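PDB 7LQX: glycosyl hydrolase BlGH5_18 from Bifidobacterium longum subsp. infantis, which probably hydrolyses a glycosidic bond in N-glycan breakdown, as a family 5, subfamily 18 glycoside hydrolase of a gut bacterium. Local coordinates for residues V68-R76 with D114-T122. Residues are numbered along the deposited sequence; the frame is centred on the assembly and turned at random.
Sequences VWPYLQPNR and DFLPSWLVT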
loop_
_atom_site.group_PDB
_atom_site.type_symbol
_atom_site.label_atom_id
_atom_site.label_comp_id
_atom_site.label_asym_id
_atom_site.label_seq_id
_atom_site.Cartn_x
_atom_site.Cartn_y
_atom_site.Cartn_z
ATOM N N VAL A 68 0.473 -11.202 -2.902
ATOM C CA VAL A 68 0.456 -9.923 -2.189
ATOM C C VAL A 68 -0.904 -9.254 -2.368
ATOM O O VAL A 68 -1.390 -9.092 -3.494
ATOM C CB VAL A 68 1.624 -9.031 -2.641
ATOM C CG1 VAL A 68 1.501 -7.617 -2.096
ATOM C CG2 VAL A 68 2.927 -9.663 -2.200
ATOM N N TRP A 69 -1.513 -8.864 -1.247
ATOM C CA TRP A 69 -2.933 -8.512 -1.225
ATOM C C TRP A 69 -3.269 -7.288 -2.056
ATOM O O TRP A 69 -4.262 -7.332 -2.803
ATOM C CB TRP A 69 -3.361 -8.344 0.237
ATOM C CG TRP A 69 -4.824 -8.241 0.499
ATOM C CD1 TRP A 69 -5.848 -8.383 -0.394
ATOM C CD2 TRP A 69 -5.420 -7.948 1.758
ATOM N NE1 TRP A 69 -7.058 -8.218 0.249
ATOM C CE2 TRP A 69 -6.815 -7.946 1.573
ATOM C CE3 TRP A 69 -4.909 -7.719 3.041
ATOM C CZ2 TRP A 69 -7.704 -7.711 2.621
ATOM C CZ3 TRP A 69 -5.793 -7.488 4.076
ATOM C CH2 TRP A 69 -7.174 -7.486 3.859
ATOM N N PRO A 70 -2.523 -6.179 -1.982
ATOM C CA PRO A 70 -2.864 -5.017 -2.822
ATOM C C PRO A 70 -2.804 -5.292 -4.309
ATOM O O PRO A 70 -3.351 -4.497 -5.079
ATOM C CB PRO A 70 -1.852 -3.937 -2.400
ATOM C CG PRO A 70 -0.850 -4.631 -1.513
ATOM C CD PRO A 70 -1.507 -5.861 -0.963
ATOM N N TYR A 71 -2.141 -6.370 -4.750
ATOM C CA TYR A 71 -2.144 -6.709 -6.170
ATOM C C TYR A 71 -3.311 -7.623 -6.523
ATOM O O TYR A 71 -3.847 -7.537 -7.636
ATOM C CB TYR A 71 -0.826 -7.374 -6.609
ATOM C CG TYR A 71 0.433 -6.712 -6.079
ATOM C CD1 TYR A 71 0.477 -5.354 -5.786
ATOM C CD2 TYR A 71 1.570 -7.460 -5.855
ATOM C CE1 TYR A 71 1.624 -4.777 -5.266
ATOM C CE2 TYR A 71 2.712 -6.892 -5.342
ATOM C CZ TYR A 71 2.738 -5.552 -5.057
ATOM O OH TYR A 71 3.890 -5.014 -4.536
ATOM N N LEU A 72 -3.726 -8.477 -5.577
ATOM C CA LEU A 72 -4.862 -9.360 -5.795
ATOM C C LEU A 72 -6.183 -8.603 -5.752
ATOM O O LEU A 72 -7.122 -8.942 -6.480
ATOM C CB LEU A 72 -4.918 -10.443 -4.714
ATOM C CG LEU A 72 -3.943 -11.614 -4.760
ATOM C CD1 LEU A 72 -4.097 -12.434 -3.486
ATOM C CD2 LEU A 72 -4.194 -12.472 -5.980
ATOM N N GLN A 73 -6.300 -7.616 -4.865
ATOM C CA GLN A 73 -7.578 -6.962 -4.569
ATOM C C GLN A 73 -7.331 -5.474 -4.360
ATOM O O GLN A 73 -7.427 -4.950 -3.243
ATOM C CB GLN A 73 -8.214 -7.608 -3.341
ATOM C CG GLN A 73 -9.670 -7.290 -3.130
ATOM C CD GLN A 73 -10.278 -8.180 -2.070
ATOM O OE1 GLN A 73 -9.659 -8.447 -1.041
ATOM N NE2 GLN A 73 -11.488 -8.658 -2.326
ATOM N N PRO A 74 -6.996 -4.760 -5.435
ATOM C CA PRO A 74 -6.593 -3.351 -5.296
ATOM C C PRO A 74 -7.730 -2.423 -4.923
ATOM O O PRO A 74 -7.468 -1.326 -4.417
ATOM C CB PRO A 74 -6.018 -3.017 -6.680
ATOM C CG PRO A 74 -6.705 -3.980 -7.605
ATOM C CD PRO A 74 -6.858 -5.247 -6.819
ATOM N N ASN A 75 -8.969 -2.830 -5.166
ATOM C CA ASN A 75 -10.181 -2.154 -4.725
ATOM C C ASN A 75 -11.010 -3.237 -4.053
ATOM O O ASN A 75 -10.902 -4.415 -4.407
ATOM C CB ASN A 75 -10.909 -1.542 -5.934
ATOM C CG ASN A 75 -12.245 -0.898 -5.571
ATOM O OD1 ASN A 75 -13.253 -1.588 -5.440
ATOM N ND2 ASN A 75 -12.267 0.416 -5.450
ATOM N N ARG A 76 -11.821 -2.841 -3.069
ATOM C CA ARG A 76 -12.559 -3.824 -2.283
ATOM C C ARG A 76 -13.349 -4.778 -3.167
ATOM O O ARG A 76 -13.456 -5.966 -2.854
ATOM C CB ARG A 76 -13.476 -3.120 -1.282
ATOM C CG ARG A 76 -14.339 -4.052 -0.454
ATOM C CD ARG A 76 -14.958 -3.352 0.741
ATOM N NE ARG A 76 -15.732 -2.152 0.430
ATOM C CZ ARG A 76 -16.999 -2.150 0.033
ATOM N NH1 ARG A 76 -17.664 -3.286 -0.135
ATOM N NH2 ARG A 76 -17.608 -0.997 -0.186
ATOM N N ASP A 114 4.285 -4.230 5.913
ATOM C CA ASP A 114 2.849 -4.385 5.746
ATOM C C ASP A 114 2.465 -4.040 4.310
ATOM O O ASP A 114 2.866 -2.995 3.791
ATOM C CB ASP A 114 2.078 -3.425 6.658
ATOM C CG ASP A 114 2.020 -3.851 8.112
ATOM O OD1 ASP A 114 2.386 -4.999 8.466
ATOM O OD2 ASP A 114 1.582 -2.981 8.901
ATOM N N PHE A 115 1.664 -4.898 3.688
ATOM C CA PHE A 115 1.116 -4.692 2.349
ATOM C C PHE A 115 -0.401 -4.674 2.480
ATOM O O PHE A 115 -1.042 -5.724 2.436
ATOM C CB PHE A 115 1.552 -5.820 1.407
ATOM C CG PHE A 115 3.025 -5.861 1.157
ATOM C CD1 PHE A 115 3.576 -5.110 0.146
ATOM C CD2 PHE A 115 3.861 -6.642 1.937
ATOM C CE1 PHE A 115 4.935 -5.131 -0.085
ATOM C CE2 PHE A 115 5.216 -6.671 1.703
ATOM C CZ PHE A 115 5.754 -5.906 0.695
ATOM N N LEU A 116 -0.972 -3.500 2.663
ATOM C CA LEU A 116 -2.416 -3.375 2.724
ATOM C C LEU A 116 -2.947 -2.691 1.478
ATOM O O LEU A 116 -2.341 -1.732 0.993
ATOM C CB LEU A 116 -2.862 -2.560 3.936
ATOM C CG LEU A 116 -2.779 -3.298 5.264
ATOM C CD1 LEU A 116 -3.420 -2.434 6.347
ATOM C CD2 LEU A 116 -3.453 -4.663 5.242
ATOM N N PRO A 117 -4.086 -3.132 0.954
ATOM C CA PRO A 117 -4.743 -2.363 -0.104
ATOM C C PRO A 117 -5.120 -0.968 0.375
ATOM O O PRO A 117 -5.377 -0.735 1.559
ATOM C CB PRO A 117 -6.001 -3.187 -0.416
ATOM C CG PRO A 117 -5.705 -4.572 0.122
ATOM C CD PRO A 117 -4.855 -4.338 1.325
ATOM N N SER A 118 -5.192 -0.040 -0.581
ATOM C CA SER A 118 -5.462 1.362 -0.266
ATOM C C SER A 118 -6.839 1.565 0.353
ATOM O O SER A 118 -7.067 2.578 1.023
ATOM C CB SER A 118 -5.305 2.223 -1.523
ATOM O OG SER A 118 -6.149 1.791 -2.573
ATOM N N TRP A 119 -7.749 0.609 0.172
ATOM C CA TRP A 119 -9.093 0.708 0.727
ATOM C C TRP A 119 -9.167 0.308 2.191
ATOM O O TRP A 119 -10.267 0.274 2.750
ATOM C CB TRP A 119 -10.084 -0.108 -0.110
ATOM C CG TRP A 119 -9.747 -1.557 -0.369
ATOM C CD1 TRP A 119 -8.996 -2.059 -1.395
ATOM C CD2 TRP A 119 -10.210 -2.695 0.373
ATOM N NE1 TRP A 119 -8.958 -3.429 -1.331
ATOM C CE2 TRP A 119 -9.676 -3.844 -0.241
ATOM C CE3 TRP A 119 -11.011 -2.853 1.507
ATOM C CZ2 TRP A 119 -9.922 -5.129 0.240
ATOM C CZ3 TRP A 119 -11.253 -4.134 1.980
ATOM C CH2 TRP A 119 -10.717 -5.247 1.341
ATOM N N LEU A 120 -8.030 0.016 2.827
ATOM C CA LEU A 120 -7.977 -0.259 4.254
ATOM C C LEU A 120 -7.055 0.681 5.023
ATOM O O LEU A 120 -6.838 0.453 6.219
ATOM C CB LEU A 120 -7.549 -1.709 4.508
ATOM C CG LEU A 120 -8.620 -2.745 4.178
ATOM C CD1 LEU A 120 -8.053 -4.154 4.266
ATOM C CD2 LEU A 120 -9.821 -2.602 5.104
ATOM N N VAL A 121 -6.524 1.735 4.392
ATOM C CA VAL A 121 -5.539 2.591 5.037
ATOM C C VAL A 121 -5.953 4.058 4.988
ATOM O O VAL A 121 -6.718 4.486 4.124
ATOM C CB VAL A 121 -4.122 2.446 4.425
ATOM C CG1 VAL A 121 -3.706 0.985 4.381
ATOM C CG2 VAL A 121 -4.053 3.079 3.036
ATOM N N THR A 122 -5.392 4.826 5.937
ATOM C CA THR A 122 -5.493 6.282 6.064
ATOM C C THR A 122 -6.920 6.778 5.878
ATOM O O THR A 122 -7.755 6.546 6.757
ATOM C CB THR A 122 -4.468 7.008 5.184
ATOM O OG1 THR A 122 -4.754 6.777 3.804
ATOM C CG2 THR A 122 -3.045 6.526 5.495
HETATM O O HOH W 1 -4.923 -0.657 -3.406
HETATM O O HOH W 2 -8.574 1.043 -3.698
#
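Pro-70, on the short helix 69-72, lies 4.2 Å from Pro-117 between CA atoms, and from there the two chains run on together until Asn-75 comes beside Trp-119. How a pair of tryptophans can join two connections with little regular structure is well illustrated here. Pro-117 presses its ring onto one face of the Trp-69 indole, a CH-pi contact in which Pro-117 CG sits 3.6 Å from the centroid of the five-membered ring of Trp-69, almost on its normal. Against the six-membered part of the same indole Leu-116 and Leu-120 set methyl groups, Leu-120 CD1 standing 3.5 Å from Trp-69 CH2.

Trp-119 stands nearly perpendicular to Trp-69, with its plane at 88°. Its chi1 of 53° tucks CG between the backbone N and the carbonyl carbon and turns the indole toward 68-76, where NE1 gives Gln-73 O a nearly straight hydrogen bond of 2.9 Å, in the ring plane. Gln-73 serves both indoles, because its side chain, extended beyond CG, carries OE1 to Trp-69 NE1, from which it accepts on an in-plane lone pair. Arg-76 CA covers one face of Trp-119 and Leu-120 CG the other; the guanidinium of Arg-76 reaches on to Asp-323 of the second subunit. A phenylalanine in place of Trp-119 would probably leave Gln-73 O without this donor and Arg-76 with less ring to lie on.

At the edge of the contact two waters link Pro-74 O to Ser-118, one accepting from Ser-118 N at 2.9 Å. The whole joins two loops of the (beta/alpha)8 barrel expected of family 5, those following parallel strands 62-65 and 100-104, and takes part in the interface with the second subunit.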